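Local coordinates for protein putative amidohydrolase/peptidase (Burkholderia cenocepacia, PDB 4WJB) that is a putative zinc-dependent amidohydrolase of the peptidase M20 family, probably hydrolysing non-peptide carbon-nitrogen bonds, perhaps in linear amidines, at residues D56-W61 with V77-A82. Sequence-based numbering, arbitrary orientation.
Sequences DLFVQW and VFARRA. With EDO (1,2-ethanediol), chain I.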
ATOM      1  N   ASP A  56      33.533  -5.841  31.026  1.00 15.96           N
ATOM      2  CA  ASP A  56      34.611  -5.738  32.008  1.00 17.93           C
ATOM      3  C   ASP A  56      34.096  -5.327  33.384  1.00 19.01           C
ATOM      4  O   ASP A  56      34.586  -5.806  34.413  1.00 17.16           O
ATOM      5  CB  ASP A  56      35.672  -4.733  31.550  1.00 20.27           C
ATOM      6  CG  ASP A  56      36.521  -5.254  30.407  1.00 22.65           C
ATOM      7  OD1 ASP A  56      36.448  -6.463  30.112  1.00 22.80           O
ATOM      8  OD2 ASP A  56      37.274  -4.450  29.814  1.00 25.07           O
ATOM      9  N   LEU A  57      33.125  -4.419  33.395  1.00 18.86           N
ATOM     10  CA  LEU A  57      32.546  -3.932  34.644  1.00 18.30           C
ATOM     11  C   LEU A  57      31.745  -5.031  35.338  1.00 20.16           C
ATOM     12  O   LEU A  57      31.832  -5.198  36.554  1.00 19.22           O
ATOM     13  CB  LEU A  57      31.660  -2.711  34.387  1.00 17.68           C
ATOM     14  CG  LEU A  57      31.180  -1.958  35.627  1.00 18.41           C
ATOM     15  CD1 LEU A  57      32.379  -1.519  36.444  1.00 20.63           C
ATOM     16  CD2 LEU A  57      30.346  -0.749  35.228  1.00 19.15           C
ATOM     17  N   PHE A  58      30.969  -5.782  34.564  1.00 18.86           N
ATOM     18  CA  PHE A  58      30.221  -6.904  35.119  1.00 17.71           C
ATOM     19  C   PHE A  58      31.174  -7.938  35.705  1.00 16.78           C
ATOM     20  O   PHE A  58      30.968  -8.450  36.808  1.00 17.19           O
ATOM     21  CB  PHE A  58      29.336  -7.554  34.049  1.00 16.09           C
ATOM     22  CG  PHE A  58      28.734  -8.858  34.483  1.00 15.49           C
ATOM     23  CD1 PHE A  58      27.617  -8.878  35.295  1.00 15.02           C
ATOM     24  CD2 PHE A  58      29.302 -10.064  34.097  1.00 16.30           C
ATOM     25  CE1 PHE A  58      27.062 -10.085  35.712  1.00 16.62           C
ATOM     26  CE2 PHE A  58      28.754 -11.270  34.507  1.00 16.88           C
ATOM     27  CZ  PHE A  58      27.630 -11.276  35.316  1.00 16.57           C
ATOM     28  N   VAL A  59      32.217  -8.243  34.948  1.00 14.38           N
ATOM     29  CA  VAL A  59      33.202  -9.219  35.362  1.00 15.33           C
ATOM     30  C   VAL A  59      33.866  -8.756  36.659  1.00 17.03           C
ATOM     31  O   VAL A  59      34.054  -9.548  37.581  1.00 19.83           O
ATOM     32  CB  VAL A  59      34.248  -9.454  34.256  1.00 14.41           C
ATOM     33  CG1 VAL A  59      35.540 -10.025  34.830  1.00 15.70           C
ATOM     34  CG2 VAL A  59      33.675 -10.381  33.195  1.00 14.73           C
ATOM     35  N   GLN A  60      34.208  -7.473  36.735  0.50 17.37           N
ATOM     36  CA  GLN A  60      34.820  -6.934  37.945  0.50 18.84           C
ATOM     37  C   GLN A  60      33.873  -7.057  39.139  0.50 19.43           C
ATOM     38  O   GLN A  60      34.280  -7.503  40.210  0.50 18.69           O
ATOM     39  CB  GLN A  60      35.237  -5.472  37.747  0.50 19.61           C
ATOM     40  CG  GLN A  60      35.788  -4.797  39.010  0.50 19.68           C
ATOM     41  CD  GLN A  60      37.128  -5.365  39.464  0.50 19.31           C
ATOM     42  OE1 GLN A  60      37.899  -5.892  38.661  0.50 17.27           O
ATOM     43  NE2 GLN A  60      37.411  -5.253  40.765  0.50 18.14           N
ATOM     44  N   TRP A  61      32.610  -6.681  38.952  1.00 19.36           N
ATOM     45  CA  TRP A  61      31.638  -6.759  40.044  1.00 20.31           C
ATOM     46  C   TRP A  61      31.377  -8.198  40.488  1.00 19.47           C
ATOM     47  O   TRP A  61      31.233  -8.478  41.686  1.00 17.73           O
ATOM     48  CB  TRP A  61      30.321  -6.096  39.642  1.00 18.97           C
ATOM     49  CG  TRP A  61      30.393  -4.602  39.545  1.00 20.12           C
ATOM     50  CD1 TRP A  61      31.398  -3.791  39.996  1.00 20.11           C
ATOM     51  CD2 TRP A  61      29.417  -3.739  38.950  1.00 17.44           C
ATOM     52  NE1 TRP A  61      31.099  -2.476  39.723  1.00 19.65           N
ATOM     53  CE2 TRP A  61      29.889  -2.420  39.079  1.00 18.55           C
ATOM     54  CE3 TRP A  61      28.185  -3.958  38.322  1.00 16.88           C
ATOM     55  CZ2 TRP A  61      29.174  -1.319  38.602  1.00 21.62           C
ATOM     56  CZ3 TRP A  61      27.473  -2.860  37.849  1.00 16.45           C
ATOM     57  CH2 TRP A  61      27.972  -1.561  37.991  1.00 16.25           C
ATOM     58  N   VAL A  77      29.683 -14.765  28.801  1.00 17.19           N
ATOM     59  CA  VAL A  77      30.353 -14.588  30.080  1.00 15.70           C
ATOM     60  C   VAL A  77      29.529 -15.237  31.175  1.00 15.42           C
ATOM     61  O   VAL A  77      28.344 -14.936  31.317  1.00 14.40           O
ATOM     62  CB  VAL A  77      30.573 -13.095  30.398  1.00 17.41           C
ATOM     63  CG1 VAL A  77      31.347 -12.928  31.696  1.00 17.10           C
ATOM     64  CG2 VAL A  77      31.306 -12.416  29.245  1.00 15.50           C
ATOM     65  N   PHE A  78      30.156 -16.126  31.944  1.00 14.57           N
ATOM     66  CA  PHE A  78      29.480 -16.825  33.034  1.00 16.12           C
ATOM     67  C   PHE A  78      30.159 -16.518  34.361  1.00 16.45           C
ATOM     68  O   PHE A  78      31.334 -16.823  34.541  1.00 16.75           O
ATOM     69  CB  PHE A  78      29.479 -18.345  32.817  1.00 16.80           C
ATOM     70  CG  PHE A  78      28.892 -18.781  31.511  1.00 17.94           C
ATOM     71  CD1 PHE A  78      29.678 -18.843  30.370  1.00 17.15           C
ATOM     72  CD2 PHE A  78      27.557 -19.147  31.423  1.00 17.92           C
ATOM     73  CE1 PHE A  78      29.142 -19.255  29.162  1.00 17.03           C
ATOM     74  CE2 PHE A  78      27.015 -19.554  30.218  1.00 17.70           C
ATOM     75  CZ  PHE A  78      27.812 -19.607  29.084  1.00 17.61           C
ATOM     76  N   ALA A  79      29.418 -15.915  35.284  1.00 18.37           N
ATOM     77  CA  ALA A  79      29.924 -15.678  36.631  1.00 17.54           C
ATOM     78  C   ALA A  79      29.331 -16.713  37.568  1.00 15.94           C
ATOM     79  O   ALA A  79      28.124 -16.724  37.787  1.00 16.53           O
ATOM     80  CB  ALA A  79      29.575 -14.280  37.095  1.00 16.51           C
ATOM     81  N   ARG A  80      30.166 -17.580  38.133  1.00 15.94           N
ATOM     82  CA  ARG A  80      29.630 -18.671  38.935  1.00 18.37           C
ATOM     83  C   ARG A  80      29.772 -18.446  40.433  1.00 18.82           C
ATOM     84  O   ARG A  80      30.878 -18.275  40.942  1.00 19.01           O
ATOM     85  CB  ARG A  80      30.298 -19.999  38.565  1.00 18.91           C
ATOM     86  CG  ARG A  80      29.912 -21.142  39.504  1.00 20.21           C
ATOM     87  CD  ARG A  80      30.222 -22.506  38.904  1.00 19.88           C
ATOM     88  NE  ARG A  80      29.379 -22.789  37.742  1.00 19.01           N
ATOM     89  CZ  ARG A  80      29.224 -23.996  37.209  1.00 18.35           C
ATOM     90  NH1 ARG A  80      29.847 -25.047  37.737  1.00 20.33           N
ATOM     91  NH2 ARG A  80      28.435 -24.159  36.156  1.00 19.16           N
ATOM     92  N   ARG A  81      28.640 -18.463  41.126  1.00 18.75           N
ATOM     93  CA  ARG A  81      28.626 -18.490  42.580  1.00 17.58           C
ATOM     94  C   ARG A  81      28.641 -19.949  43.024  1.00 20.97           C
ATOM     95  O   ARG A  81      27.734 -20.710  42.683  1.00 21.84           O
ATOM     96  CB  ARG A  81      27.394 -17.763  43.135  1.00 16.03           C
ATOM     97  CG  ARG A  81      27.417 -17.592  44.649  1.00 18.77           C
ATOM     98  CD  ARG A  81      26.128 -16.960  45.177  1.00 19.92           C
ATOM     99  NE  ARG A  81      26.245 -16.611  46.593  1.00 21.36           N
ATOM    100  CZ  ARG A  81      25.902 -17.409  47.602  1.00 23.29           C
ATOM    101  NH1 ARG A  81      25.411 -18.620  47.365  1.00 22.04           N
ATOM    102  NH2 ARG A  81      26.055 -16.993  48.856  1.00 24.13           N
ATOM    103  N   ALA A  82      29.675 -20.337  43.771  1.00 20.63           N
ATOM    104  CA  ALA A  82      29.870 -21.730  44.163  1.00 21.59           C
ATOM    105  C   ALA A  82      28.640 -22.332  44.847  1.00 23.12           C
ATOM    106  O   ALA A  82      27.874 -21.632  45.508  1.00 24.91           O
ATOM    107  CB  ALA A  82      31.089 -21.855  45.076  1.00 23.64           C
TER
HETATM  108  C1  EDO I 505      29.149 -26.824  33.946  1.00 41.31           C
HETATM  109  O1  EDO I 505      28.604 -26.611  35.254  1.00 38.61           O
HETATM  110  C2  EDO I 505      30.335 -25.896  33.712  1.00 42.46           C
HETATM  111  O2  EDO I 505      30.731 -25.998  32.339  1.00 41.80           O
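F58 reaches from the helix to the strand and meets A79 and V77 with the far end of its ring. F58 CZ lies 4.0 Å from A79 CB, which approaches the ring obliquely. V77 CG1 sits at the edge of the F58 ring, near its plane, 4.2 Å from F58 CE2. CG of F58 is anti to the backbone N (chi1 169°), which directs the ring at the strand. V77 CG1 also takes the closest contact, 3.8 Å from V59 CG2. The side chains of V59 and V77 cross at about a right angle. V77 holds CG1 anti to its own nitrogen (chi1 -177°), and this one methyl serves both F58 and V59. No hydrogen bond joins the two segments; the contact is apolar and buried. R80 lies apart from it. R80 NH2 gives a fairly straight hydrogen bond to O1 of an ethanediol (2.6 Å), probably from the crystallisation liquor, and R80 NH1 a weak one to the same oxygen, which lies in the guanidinium plane. Segment 56-61, on helix 49-64, covers one face of strand 77-81 in the zinc-binding part of this M20-family fold. The V77 side chain is about 11 Å from that of the zinc ligand H96. V69 of strand 68-71 touches both valines, and V112 of helix 109-124 meets F58. Strand 77-81 pairs antiparallel with strands 68-71 and 133-138.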